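Local structure of L-lactate dehydrogenase (Trichomonas vaginalis, 4UUL) at residues B[75-80]-B[112-117]; B[138-143]-B[149-154]; B[183-188]-B[321-326]; B[189-194]-B[310-315]. The protein is a lactate dehydrogenase of the malate dehydrogenase family that probably interconverts a 2-keto acid and its 2-hydroxy acid using NADH and NAD+. The protein carries 1 engineered substitution. All coordinates share one frame; numbering follows the deposited sequence.

Contact 1: B[75-80]-B[112-117]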
loop_
_atom_site.group_PDB
_atom_site.type_symbol
_atom_site.label_atom_id
_atom_site.label_comp_id
_atom_site.label_asym_id
_atom_site.label_seq_id
_atom_site.Cartn_x
_atom_site.Cartn_y
_atom_site.Cartn_z
ATOM N N ALA B 75 -13.306 -1.382 -22.625
ATOM C CA ALA B 75 -13.437 -2.178 -21.422
ATOM C C ALA B 75 -12.924 -1.402 -20.194
ATOM O O ALA B 75 -13.409 -1.588 -19.079
ATOM C CB ALA B 75 -12.685 -3.474 -21.582
ATOM N N ALA B 76 -11.895 -0.584 -20.382
ATOM C CA ALA B 76 -11.282 0.140 -19.292
ATOM C C ALA B 76 -12.137 1.314 -18.822
ATOM O O ALA B 76 -12.175 1.609 -17.636
ATOM C CB ALA B 76 -9.919 0.625 -19.724
ATOM N N PHE B 77 -12.817 1.983 -19.750
ATOM C CA PHE B 77 -13.512 3.235 -19.430
ATOM C C PHE B 77 -15.023 3.074 -19.235
ATOM O O PHE B 77 -15.687 3.980 -18.773
ATOM C CB PHE B 77 -13.255 4.329 -20.492
ATOM C CG PHE B 77 -11.836 4.889 -20.482
ATOM C CD1 PHE B 77 -10.825 4.257 -21.179
ATOM C CD2 PHE B 77 -11.515 6.026 -19.767
ATOM C CE1 PHE B 77 -9.547 4.745 -21.181
ATOM C CE2 PHE B 77 -10.222 6.512 -19.782
ATOM C CZ PHE B 77 -9.255 5.874 -20.468
ATOM N N LYS B 78 -15.574 1.924 -19.605
ATOM C CA LYS B 78 -17.022 1.725 -19.616
ATOM C C LYS B 78 -17.653 1.890 -18.233
ATOM O O LYS B 78 -17.379 1.137 -17.304
ATOM C CB LYS B 78 -17.400 0.382 -20.225
ATOM C CG LYS B 78 -18.888 0.228 -20.385
ATOM C CD LYS B 78 -19.219 -1.042 -21.162
ATOM C CE LYS B 78 -20.728 -1.247 -21.292
ATOM N NZ LYS B 78 -21.092 -2.440 -22.130
ATOM N N ASP B 79 -18.499 2.891 -18.116
ATOM C CA ASP B 79 -19.336 3.144 -16.952
ATOM C C ASP B 79 -18.522 3.350 -15.677
ATOM O O ASP B 79 -19.022 3.077 -14.568
ATOM C CB ASP B 79 -20.402 2.054 -16.777
ATOM C CG ASP B 79 -21.364 1.969 -17.962
ATOM O OD1 ASP B 79 -21.616 3.000 -18.604
ATOM O OD2 ASP B 79 -21.880 0.882 -18.239
ATOM N N ILE B 80 -17.328 3.914 -15.798
ATOM C CA ILE B 80 -16.538 4.206 -14.613
ATOM C C ILE B 80 -17.079 5.384 -13.811
ATOM O O ILE B 80 -17.606 6.338 -14.384
ATOM C CB ILE B 80 -15.034 4.341 -14.918
ATOM C CG1 ILE B 80 -14.763 5.505 -15.884
ATOM C CG2 ILE B 80 -14.500 3.002 -15.439
ATOM C CD1 ILE B 80 -13.311 5.855 -15.962
ATOM N N GLY B 112 -9.311 11.761 -23.262
ATOM C CA GLY B 112 -10.496 12.576 -23.098
ATOM C C GLY B 112 -11.650 12.049 -23.941
ATOM O O GLY B 112 -12.834 12.014 -23.514
ATOM N N GLU B 113 -11.335 11.610 -25.150
ATOM C CA GLU B 113 -12.352 11.056 -26.048
ATOM C C GLU B 113 -12.923 9.745 -25.496
ATOM O O GLU B 113 -14.139 9.549 -25.498
ATOM C CB GLU B 113 -11.741 10.864 -27.410
ATOM C CG GLU B 113 -11.509 12.197 -28.159
ATOM C CD GLU B 113 -10.570 12.053 -29.324
ATOM O OE1 GLU B 113 -10.088 10.935 -29.564
ATOM O OE2 GLU B 113 -10.313 13.056 -30.018
ATOM N N TYR B 114 -12.076 8.879 -24.931
ATOM C CA TYR B 114 -12.557 7.618 -24.353
ATOM C C TYR B 114 -13.456 7.918 -23.136
ATOM O O TYR B 114 -14.476 7.272 -22.929
ATOM C CB TYR B 114 -11.399 6.769 -23.901
ATOM C CG TYR B 114 -10.421 6.344 -24.950
ATOM C CD1 TYR B 114 -10.824 6.083 -26.253
ATOM C CD2 TYR B 114 -9.075 6.181 -24.626
ATOM C CE1 TYR B 114 -9.918 5.653 -27.225
ATOM C CE2 TYR B 114 -8.167 5.785 -25.580
ATOM C CZ TYR B 114 -8.587 5.512 -26.870
ATOM O OH TYR B 114 -7.708 5.106 -27.834
ATOM N N LEU B 115 -13.059 8.860 -22.283
ATOM C CA LEU B 115 -13.871 9.232 -21.143
ATOM C C LEU B 115 -15.261 9.705 -21.556
ATOM O O LEU B 115 -16.273 9.304 -21.008
ATOM C CB LEU B 115 -13.188 10.314 -20.317
ATOM C CG LEU B 115 -11.958 9.862 -19.536
ATOM C CD1 LEU B 115 -11.050 11.049 -19.175
ATOM C CD2 LEU B 115 -12.432 9.187 -18.226
ATOM N N SER B 116 -15.289 10.625 -22.497
ATOM C CA SER B 116 -16.539 11.168 -22.961
ATOM C C SER B 116 -17.435 10.071 -23.526
ATOM O O SER B 116 -18.639 10.030 -23.265
ATOM C CB SER B 116 -16.300 12.241 -24.000
ATOM O OG SER B 116 -17.536 12.751 -24.463
ATOM N N LYS B 117 -16.849 9.179 -24.315
ATOM C CA LYS B 117 -17.619 8.141 -24.993
ATOM C C LYS B 117 -18.203 7.133 -24.007
ATOM O O LYS B 117 -19.335 6.717 -24.163
ATOM C CB LYS B 117 -16.720 7.422 -25.997
ATOM C CG LYS B 117 -17.373 6.454 -26.956
ATOM C CD LYS B 117 -16.434 6.191 -28.122
ATOM C CE LYS B 117 -17.032 5.188 -29.107
ATOM N NZ LYS B 117 -18.326 5.656 -29.691
#
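Phe77 lays one face of its ring under the beta-carbon of Tyr114. Tyr114 CB stands 3.8 Å from the centroid of the Phe77 ring and 12° off the ring normal, a CH-pi contact over the centre of the face. The rim of the same ring meets Leu115: Leu115 CD2 lies near the ring plane, 3.6 Å from Phe77 CD2, and Leu115 CG backs it against CE2. Phe77 is therefore held on a face and at an edge by consecutive residues of helix 97-118. Its CG lies anti to the carbonyl carbon (chi1 -71°), which carries the ring across to that helix from the last residue of the short helix 73-77. Ile80, which closes the type II turn begun by Phe77, adds a lighter touch, its CD1 4.1 Å from Leu115 CD2. This is the tight, buried side; Leu8 and Leu40, of strands 5-10 and 35-40 of the parallel Rossmann sheet, also touch Phe77. Beyond Tyr114 CB the packing relaxes. The two ring planes are inclined at 46° with centroids 5.6 Å apart, neither stacked nor edge-to-face, and the outer end of the tyrosine leads away at a partly exposed site. Lys78 and Asp79, in the turn, are exposed. No hydrogen bond links the two segments; apolar contacts carry no directional bond, and the fit rests on the close approach of buried Phe77 to Tyr114 CB and Leu115.

Contact 2: B[138-143]-B[149-154]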
loop_
_atom_site.group_PDB
_atom_site.type_symbol
_atom_site.label_atom_id
_atom_site.label_comp_id
_atom_site.label_asym_id
_atom_site.label_seq_id
_atom_site.Cartn_x
_atom_site.Cartn_y
_atom_site.Cartn_z
ATOM N N ILE B 138 -5.894 19.195 -21.675
ATOM C CA ILE B 138 -6.093 18.569 -22.978
ATOM C C ILE B 138 -7.193 17.513 -22.888
ATOM O O ILE B 138 -8.026 17.420 -23.811
ATOM C CB ILE B 138 -4.741 18.037 -23.520
ATOM C CG1 ILE B 138 -3.763 19.201 -23.820
ATOM C CG2 ILE B 138 -4.937 17.172 -24.733
ATOM C CD1 ILE B 138 -4.232 20.196 -24.887
ATOM N N ALA B 139 -7.145 16.648 -21.876
ATOM C CA ALA B 139 -8.195 15.627 -21.788
ATOM C C ALA B 139 -9.558 16.272 -21.688
ATOM O O ALA B 139 -10.495 15.877 -22.419
ATOM C CB ALA B 139 -7.961 14.731 -20.613
ATOM N N MET B 140 -9.667 17.308 -20.863
ATOM C CA MET B 140 -10.941 17.990 -20.691
ATOM C C MET B 140 -11.422 18.621 -22.000
ATOM O O MET B 140 -12.605 18.506 -22.341
ATOM C CB MET B 140 -10.782 19.027 -19.590
ATOM C CG MET B 140 -12.023 19.867 -19.359
ATOM S SD MET B 140 -11.831 21.145 -18.102
ATOM C CE MET B 140 -10.464 22.083 -18.694
ATOM N N LEU B 141 -10.534 19.299 -22.718
ATOM C CA LEU B 141 -10.937 19.926 -23.994
ATOM C C LEU B 141 -11.445 18.942 -25.013
ATOM O O LEU B 141 -12.223 19.286 -25.873
ATOM C CB LEU B 141 -9.748 20.687 -24.607
ATOM C CG LEU B 141 -9.363 21.992 -23.875
ATOM C CD1 LEU B 141 -8.099 22.532 -24.493
ATOM C CD2 LEU B 141 -10.494 23.057 -23.886
ATOM N N HIS B 142 -10.983 17.697 -24.908
ATOM C CA HIS B 142 -11.342 16.659 -25.856
ATOM C C HIS B 142 -12.353 15.654 -25.314
ATOM O O HIS B 142 -12.522 14.588 -25.873
ATOM C CB HIS B 142 -10.082 15.983 -26.369
ATOM C CG HIS B 142 -9.242 16.911 -27.187
ATOM N ND1 HIS B 142 -8.224 17.671 -26.659
ATOM C CD2 HIS B 142 -9.286 17.206 -28.514
ATOM C CE1 HIS B 142 -7.687 18.414 -27.610
ATOM N NE2 HIS B 142 -8.307 18.154 -28.744
ATOM N N ALA B 143 -13.068 16.052 -24.265
ATOM C CA ALA B 143 -14.091 15.202 -23.673
ATOM C C ALA B 143 -15.456 15.885 -23.834
ATOM O O ALA B 143 -15.975 16.574 -22.943
ATOM C CB ALA B 143 -13.772 14.963 -22.200
ATOM N N GLU B 149 -16.043 20.182 -14.053
ATOM C CA GLU B 149 -16.194 19.551 -12.758
ATOM C C GLU B 149 -15.748 18.082 -12.738
ATOM O O GLU B 149 -15.564 17.497 -11.678
ATOM C CB GLU B 149 -17.668 19.678 -12.345
ATOM C CG GLU B 149 -18.136 21.113 -12.017
ATOM C CD GLU B 149 -18.121 22.109 -13.208
ATOM O OE1 GLU B 149 -18.518 21.748 -14.354
ATOM O OE2 GLU B 149 -17.685 23.262 -12.956
ATOM N N ASN B 150 -15.607 17.477 -13.912
ATOM C CA ASN B 150 -15.162 16.102 -13.988
ATOM C C ASN B 150 -13.643 15.900 -13.882
ATOM O O ASN B 150 -13.207 14.752 -13.844
ATOM C CB ASN B 150 -15.628 15.443 -15.293
ATOM C CG ASN B 150 -17.156 15.343 -15.425
ATOM O OD1 ASN B 150 -17.767 16.134 -16.128
ATOM N ND2 ASN B 150 -17.755 14.379 -14.752
ATOM N N PHE B 151 -12.872 16.986 -13.837
ATOM C CA PHE B 151 -11.407 16.889 -13.981
ATOM C C PHE B 151 -10.651 17.612 -12.903
ATOM O O PHE B 151 -10.982 18.732 -12.530
ATOM C CB PHE B 151 -10.975 17.519 -15.324
ATOM C CG PHE B 151 -11.442 16.727 -16.519
ATOM C CD1 PHE B 151 -10.688 15.685 -17.019
ATOM C CD2 PHE B 151 -12.653 16.999 -17.118
ATOM C CE1 PHE B 151 -11.134 14.924 -18.083
ATOM C CE2 PHE B 151 -13.129 16.229 -18.207
ATOM C CZ PHE B 151 -12.354 15.202 -18.685
ATOM N N SER B 152 -9.550 17.004 -12.472
ATOM C CA SER B 152 -8.594 17.681 -11.613
ATOM C C SER B 152 -7.222 17.026 -11.784
ATOM O O SER B 152 -7.143 15.943 -12.351
ATOM C CB SER B 152 -9.055 17.703 -10.155
ATOM O OG SER B 152 -9.100 16.420 -9.607
ATOM N N SER B 153 -6.201 17.689 -11.259
ATOM C CA SER B 153 -4.853 17.186 -11.303
ATOM C C SER B 153 -4.228 17.207 -9.920
ATOM O O SER B 153 -4.672 17.904 -9.011
ATOM C CB SER B 153 -3.987 17.954 -12.295
ATOM O OG SER B 153 -3.758 19.310 -11.932
ATOM N N LEU B 154 -3.245 16.323 -9.712
ATOM C CA LEU B 154 -2.690 16.052 -8.406
ATOM C C LEU B 154 -1.542 16.980 -8.018
ATOM O O LEU B 154 -0.450 16.831 -8.548
ATOM C CB LEU B 154 -2.192 14.588 -8.365
ATOM C CG LEU B 154 -1.742 14.114 -7.002
ATOM C CD1 LEU B 154 -2.883 14.098 -6.015
ATOM C CD2 LEU B 154 -1.131 12.754 -7.070
#
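A hydrophobic helix-on-strand contact, centred on the ring of Phe151, packs the end of helix 132-141 against the outermost strand, 151-153, of the parallel sheet. Met140 supplies most of the helix surface. Its CB sits over a face of the Phe151 ring, 3.8 Å from the centroid and 15° off the normal, while its CG reaches Phe151 CD2 at 3.7 Å. With CG anti to the backbone N (chi1 177°), the methionine chain runs outward across the ring rather than down onto it. The sulfur consequently makes an oblique Met-aromatic contact, SD lying 5.2 Å from the Phe151 centroid. Strand 124-127, helix 132-141 and strand 151-153 form a beta-alpha-beta unit of the Rossmann-type NAD-binding domain, and Phe151 projects from the last strand into the layer between it and the helix. Two alanines meet the far end of the ring obliquely: Ala143 CB is 3.8 Å from Phe151 CZ, and Ala139 CB approaches CE1. Leu115 of helix 97-118 also touches Phe151. Where the helix ends, His142 folds back on the preceding turn, its ND1 donating to Ile138 O at 2.9 Å, with the acceptor close to the imidazole plane. The backbone N of His142 bonds to the same oxygen, which thus accepts twice.

Contact 3: B[183-188]-B[321-326]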
loop_
_atom_site.group_PDB
_atom_site.type_symbol
_atom_site.label_atom_id
_atom_site.label_comp_id
_atom_site.label_asym_id
_atom_site.label_seq_id
_atom_site.Cartn_x
_atom_site.Cartn_y
_atom_site.Cartn_z
ATOM N N TRP B 183 0.523 26.352 -5.403
ATOM C CA TRP B 183 -0.311 26.985 -6.416
ATOM C C TRP B 183 0.263 26.763 -7.829
ATOM O O TRP B 183 1.488 26.713 -8.002
ATOM C CB TRP B 183 -0.369 28.514 -6.241
ATOM C CG TRP B 183 -0.770 29.113 -4.941
ATOM C CD1 TRP B 183 -0.001 29.249 -3.824
ATOM C CD2 TRP B 183 -1.999 29.793 -4.668
ATOM N NE1 TRP B 183 -0.680 29.969 -2.868
ATOM C CE2 TRP B 183 -1.910 30.323 -3.364
ATOM C CE3 TRP B 183 -3.176 29.999 -5.404
ATOM C CZ2 TRP B 183 -2.936 31.062 -2.795
ATOM C CZ3 TRP B 183 -4.175 30.786 -4.847
ATOM C CH2 TRP B 183 -4.050 31.284 -3.558
ATOM N N GLY B 184 -0.622 26.752 -8.812
ATOM C CA GLY B 184 -0.197 26.893 -10.189
ATOM C C GLY B 184 0.129 25.589 -10.855
ATOM O O GLY B 184 -0.599 24.590 -10.738
ATOM N N ASN B 185 1.225 25.611 -11.589
ATOM C CA ASN B 185 1.712 24.462 -12.375
ATOM C C ASN B 185 2.617 23.592 -11.526
ATOM O O ASN B 185 3.171 24.003 -10.577
ATOM C CB ASN B 185 2.503 24.976 -13.580
ATOM C CG ASN B 185 2.631 23.965 -14.698
ATOM O OD1 ASN B 185 2.068 22.843 -14.599
ATOM N ND2 ASN B 185 3.405 24.309 -15.739
ATOM N N HIS B 186 2.869 22.398 -12.003
ATOM C CA HIS B 186 4.165 21.651 -11.682
ATOM C C HIS B 186 5.318 22.201 -12.437
ATOM O O HIS B 186 5.157 23.117 -13.255
ATOM C CB HIS B 186 4.021 20.201 -11.973
ATOM C CG HIS B 186 3.373 19.519 -10.807
ATOM N ND1 HIS B 186 2.134 18.936 -10.873
ATOM C CD2 HIS B 186 3.769 19.392 -9.514
ATOM C CE1 HIS B 186 1.837 18.392 -9.705
ATOM N NE2 HIS B 186 2.769 18.742 -8.841
ATOM N N GLY B 187 6.487 21.678 -12.215
ATOM C CA GLY B 187 7.687 22.136 -12.868
ATOM C C GLY B 187 8.226 23.294 -12.133
ATOM O O GLY B 187 7.825 23.605 -10.978
ATOM N N GLU B 188 9.117 23.961 -12.838
ATOM C CA GLU B 188 9.878 25.055 -12.335
ATOM C C GLU B 188 9.014 26.164 -11.809
ATOM O O GLU B 188 9.470 26.848 -10.928
ATOM C CB GLU B 188 10.832 25.570 -13.431
ATOM C CG GLU B 188 11.945 24.585 -13.799
ATOM C CD GLU B 188 12.916 25.130 -14.831
ATOM O OE1 GLU B 188 12.738 26.286 -15.280
ATOM O OE2 GLU B 188 13.856 24.396 -15.191
ATOM N N PHE B 321 -0.479 28.826 -19.629
ATOM C CA PHE B 321 -1.069 29.169 -20.909
ATOM C C PHE B 321 -0.098 28.804 -22.038
ATOM O O PHE B 321 -0.503 28.391 -23.131
ATOM C CB PHE B 321 -1.495 30.662 -20.953
ATOM C CG PHE B 321 -2.850 30.863 -20.336
ATOM C CD1 PHE B 321 -4.014 30.635 -21.063
ATOM C CD2 PHE B 321 -2.962 31.192 -18.996
ATOM C CE1 PHE B 321 -5.277 30.755 -20.505
ATOM C CE2 PHE B 321 -4.214 31.276 -18.391
ATOM C CZ PHE B 321 -5.361 31.091 -19.147
ATOM N N HIS B 322 1.182 29.005 -21.807
ATOM C CA HIS B 322 2.197 28.620 -22.792
ATOM C C HIS B 322 2.222 27.103 -23.032
ATOM O O HIS B 322 2.289 26.661 -24.177
ATOM C CB HIS B 322 3.547 29.126 -22.347
ATOM C CG HIS B 322 4.599 28.870 -23.345
ATOM N ND1 HIS B 322 4.492 29.286 -24.653
ATOM C CD2 HIS B 322 5.762 28.193 -23.258
ATOM C CE1 HIS B 322 5.542 28.872 -25.328
ATOM N NE2 HIS B 322 6.340 28.229 -24.502
ATOM N N GLU B 323 2.170 26.306 -21.982
ATOM C CA GLU B 323 2.158 24.871 -22.172
ATOM C C GLU B 323 0.937 24.422 -22.985
ATOM O O GLU B 323 1.003 23.539 -23.841
ATOM C CB GLU B 323 2.164 24.086 -20.869
ATOM C CG GLU B 323 3.415 24.246 -20.024
ATOM C CD GLU B 323 3.518 23.173 -18.946
ATOM O OE1 GLU B 323 2.599 22.317 -18.814
ATOM O OE2 GLU B 323 4.521 23.149 -18.242
ATOM N N LYS B 324 -0.200 25.042 -22.683
ATOM C CA LYS B 324 -1.425 24.762 -23.406
ATOM C C LYS B 324 -1.235 25.055 -24.892
ATOM O O LYS B 324 -1.652 24.280 -25.735
ATOM C CB LYS B 324 -2.586 25.579 -22.806
ATOM C CG LYS B 324 -3.896 25.387 -23.521
ATOM C CD LYS B 324 -4.981 26.242 -22.915
ATOM C CE LYS B 324 -6.292 26.148 -23.625
ATOM N NZ LYS B 324 -7.299 27.113 -23.096
ATOM N N GLU B 325 -0.677 26.222 -25.194
ATOM C CA GLU B 325 -0.396 26.573 -26.559
ATOM C C GLU B 325 0.506 25.541 -27.256
ATOM O O GLU B 325 0.294 25.178 -28.408
ATOM C CB GLU B 325 0.264 27.955 -26.592
ATOM C CG GLU B 325 0.609 28.490 -27.993
ATOM C CD GLU B 325 1.353 29.834 -27.850
ATOM O OE1 GLU B 325 0.902 30.688 -27.049
ATOM O OE2 GLU B 325 2.415 29.991 -28.465
ATOM N N ILE B 326 1.530 25.071 -26.557
ATOM C CA ILE B 326 2.429 24.085 -27.150
ATOM C C ILE B 326 1.653 22.815 -27.498
ATOM O O ILE B 326 1.798 22.250 -28.570
ATOM C CB ILE B 326 3.595 23.727 -26.163
ATOM C CG1 ILE B 326 4.551 24.918 -26.000
ATOM C CG2 ILE B 326 4.338 22.456 -26.634
ATOM C CD1 ILE B 326 5.529 24.753 -24.872
HETATM O O HOH W 1 1.582 20.940 -16.637
#
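Asn185 turns its CG anti to the backbone N (chi1 -160°) and Glu323 stays extended beyond CG; the two side chains reach each other from opposite directions. They meet between the loop joining strands 177-183 and 191-193 and the long helix 307-337 of the alpha/beta C-terminal domain; the loop also holds His186, the predicted proton acceptor. The direct link is a weak hydrogen bond: Asn185 ND2 donates to Glu323 OE2 at 3.0 Å, with an angle of 150° at the hydrogen. The amide and carboxylate planes are 73° apart, so the pair is nearly crossed rather than coplanar. Both groups have stronger partners. For Asn185 ND2 it is Asp319 OD2; for Glu323 it is Thr134, bonded to OE1, with Arg97 in a salt bridge to OE2. This leaves the buried carboxylate gripped at both oxygens, and the arginine would be expected to favour its charged form. Asn185 N adds a bond to Thr316 OG1, tying the loop to the same helix through its backbone as well. A water lies 2.8 Å from Asn185 OD1 and 2.8 Å from Glu323 OE1, alongside the direct bond.

Contact 4: B[189-194]-B[310-315]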
loop_
_atom_site.group_PDB
_atom_site.type_symbol
_atom_site.label_atom_id
_atom_site.label_comp_id
_atom_site.label_asym_id
_atom_site.label_seq_id
_atom_site.Cartn_x
_atom_site.Cartn_y
_atom_site.Cartn_z
ATOM N N SER B 189 7.803 26.380 -12.341
ATOM C CA SER B 189 7.035 27.525 -11.939
ATOM C C SER B 189 6.124 27.315 -10.734
ATOM O O SER B 189 5.444 28.218 -10.302
ATOM C CB SER B 189 6.208 28.099 -13.101
ATOM O OG SER B 189 5.097 27.304 -13.371
ATOM N N MET B 190 6.048 26.095 -10.195
ATOM C CA MET B 190 5.170 25.803 -9.073
ATOM C C MET B 190 5.462 26.764 -7.936
ATOM O O MET B 190 6.610 27.097 -7.641
ATOM C CB MET B 190 5.448 24.421 -8.572
ATOM C CG MET B 190 4.442 23.835 -7.642
ATOM S SD MET B 190 4.823 22.140 -7.135
ATOM C CE MET B 190 6.369 22.350 -6.262
ATOM N N VAL B 191 4.395 27.192 -7.260
ATOM C CA VAL B 191 4.517 28.146 -6.167
ATOM C C VAL B 191 4.281 27.404 -4.836
ATOM O O VAL B 191 3.138 27.051 -4.514
ATOM C CB VAL B 191 3.503 29.294 -6.311
ATOM C CG1 VAL B 191 3.832 30.317 -5.232
ATOM C CG2 VAL B 191 3.554 29.912 -7.691
ATOM N N ALA B 192 5.344 27.171 -4.072
ATOM C CA ALA B 192 5.224 26.559 -2.736
ATOM C C ALA B 192 5.133 27.750 -1.761
ATOM O O ALA B 192 6.140 28.366 -1.374
ATOM C CB ALA B 192 6.425 25.655 -2.461
ATOM N N ASP B 193 3.915 28.093 -1.422
ATOM C CA ASP B 193 3.592 29.305 -0.688
ATOM C C ASP B 193 3.506 29.059 0.812
ATOM O O ASP B 193 2.682 28.239 1.277
ATOM C CB ASP B 193 2.243 29.795 -1.194
ATOM C CG ASP B 193 1.713 31.042 -0.483
ATOM O OD1 ASP B 193 2.512 31.816 0.068
ATOM O OD2 ASP B 193 0.472 31.231 -0.527
ATOM N N LEU B 194 4.378 29.717 1.554
ATOM C CA LEU B 194 4.374 29.717 2.994
ATOM C C LEU B 194 3.815 30.983 3.581
ATOM O O LEU B 194 3.827 31.122 4.810
ATOM C CB LEU B 194 5.789 29.485 3.524
ATOM C CG LEU B 194 6.441 28.165 3.120
ATOM C CD1 LEU B 194 7.821 27.987 3.791
ATOM C CD2 LEU B 194 5.520 26.930 3.343
ATOM N N ARG B 310 1.920 37.515 -5.790
ATOM C CA ARG B 310 1.278 37.984 -7.036
ATOM C C ARG B 310 2.176 37.668 -8.223
ATOM O O ARG B 310 1.735 37.158 -9.245
ATOM C CB ARG B 310 1.031 39.494 -6.961
ATOM C CG ARG B 310 0.325 40.129 -8.195
ATOM C CD ARG B 310 -1.127 39.742 -8.223
ATOM N NE ARG B 310 -1.345 38.517 -8.973
ATOM C CZ ARG B 310 -2.423 37.747 -8.849
ATOM N NH1 ARG B 310 -3.365 38.024 -7.951
ATOM N NH2 ARG B 310 -2.559 36.677 -9.585
ATOM N N GLU B 311 3.451 38.002 -8.098
ATOM C CA GLU B 311 4.402 37.779 -9.155
ATOM C C GLU B 311 4.533 36.280 -9.447
ATOM O O GLU B 311 4.545 35.867 -10.606
ATOM C CB GLU B 311 5.757 38.436 -8.818
ATOM C CG GLU B 311 6.810 38.317 -9.926
ATOM C CD GLU B 311 8.126 39.001 -9.592
ATOM O OE1 GLU B 311 8.163 39.815 -8.639
ATOM O OE2 GLU B 311 9.127 38.731 -10.298
ATOM N N LYS B 312 4.602 35.457 -8.416
ATOM C CA LYS B 312 4.740 34.021 -8.615
ATOM C C LYS B 312 3.506 33.430 -9.314
ATOM O O LYS B 312 3.636 32.594 -10.183
ATOM C CB LYS B 312 4.948 33.297 -7.279
ATOM C CG LYS B 312 6.228 33.560 -6.566
ATOM C CD LYS B 312 7.447 33.138 -7.343
ATOM C CE LYS B 312 7.628 31.656 -7.282
ATOM N NZ LYS B 312 8.851 31.243 -8.060
ATOM N N LEU B 313 2.329 33.852 -8.878
ATOM C CA LEU B 313 1.077 33.414 -9.482
ATOM C C LEU B 313 0.992 33.814 -10.949
ATOM O O LEU B 313 0.592 33.042 -11.797
ATOM C CB LEU B 313 -0.163 33.957 -8.731
ATOM C CG LEU B 313 -0.394 33.403 -7.334
ATOM C CD1 LEU B 313 -1.578 34.102 -6.690
ATOM C CD2 LEU B 313 -0.643 31.909 -7.356
ATOM N N ASP B 314 1.387 35.045 -11.244
ATOM C CA ASP B 314 1.355 35.533 -12.615
ATOM C C ASP B 314 2.310 34.742 -13.490
ATOM O O ASP B 314 2.009 34.416 -14.635
ATOM C CB ASP B 314 1.710 37.018 -12.630
ATOM C CG ASP B 314 0.660 37.898 -11.962
ATOM O OD1 ASP B 314 -0.475 37.452 -11.710
ATOM O OD2 ASP B 314 1.032 39.070 -11.668
ATOM N N PHE B 315 3.485 34.428 -12.964
ATOM C CA PHE B 315 4.482 33.718 -13.760
ATOM C C PHE B 315 3.997 32.292 -14.060
ATOM O O PHE B 315 4.147 31.780 -15.170
ATOM C CB PHE B 315 5.806 33.664 -13.000
ATOM C CG PHE B 315 6.928 33.064 -13.748
ATOM C CD1 PHE B 315 7.717 33.845 -14.582
ATOM C CD2 PHE B 315 7.240 31.737 -13.602
ATOM C CE1 PHE B 315 8.788 33.299 -15.264
ATOM C CE2 PHE B 315 8.286 31.155 -14.303
ATOM C CZ PHE B 315 9.083 31.949 -15.130
HETATM O O HOH W 2 5.931 30.954 -10.392
HETATM O O HOH W 3 8.598 28.492 -8.824
#
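Lys312 and Val191 form the centre of this contact, flanked along helix 307-337 by an aromatic edge. At the start of 310-315, Arg310 grips Asp314 one turn later from the side: NE and NH2 both donate to OD1, with NE 3.1 Å from Asp314 OD1. This salt bridge lies within the helix and does not touch the strand. Both nitrogens come from the same face of the carboxylate, and the guanidinium has another hold through NH1 on Tyr277 O. Lys312 follows, facing the strand. Its CB packs against both methyls of Val191, 3.7 Å from Val191 CG2 and 3.8 Å from CG1, while that CG2 also rests against Lys312 O. Bends at chi2 (-62°) and chi3 (-77°) fold the lysine chain back, and its ammonium reaches the strand side through a water that lies 2.9 Å from Lys312 NZ and 2.7 Å from Met190 O. A second water donates to Lys312 O and to Ser189 O, each at 2.8 Å, so two backbone carbonyls are joined without direct contact. Leu313 comes next, its backbone N grazing the valine methyl. Phe315 then presents the edge of its ring to Ser189, with Ser189 CB 3.8 Å from Phe315 CD2; the serine hydroxyl is engaged by Asp319 and Thr316 farther along the helix. Strand 191-193 is an outer strand of the four-stranded antiparallel sheet beside strand 177-183. Val191 faces helix 307-337, which also brings Trp308 and Leu309 against it, whereas Met190 and Ala192 turn away to pack on helix 214-236.

Overall arrangement
All four contacts are buried, though Tyr114 (contact 1), Met140 (contact 2) and Lys312 (contact 4) are partly exposed and Phe315 (contact 4) is exposed. Contacts 1 and 2 touch in the NAD-binding domain, Leu115 packing on both Phe77 and Phe151. Both are apolar and centred on a phenylalanine, helix and turn against helix in contact 1, helix against strand in contact 2. Contacts 3 and 4 share helix 307-337 and are more polar: contact 3 is a small amide-carboxylate link in the loop of His186, the predicted proton acceptor, whereas contact 4 mixes valine packing with bridging waters. Contacts 2 and 3, in different family regions, touch where Leu154 O lies near His186.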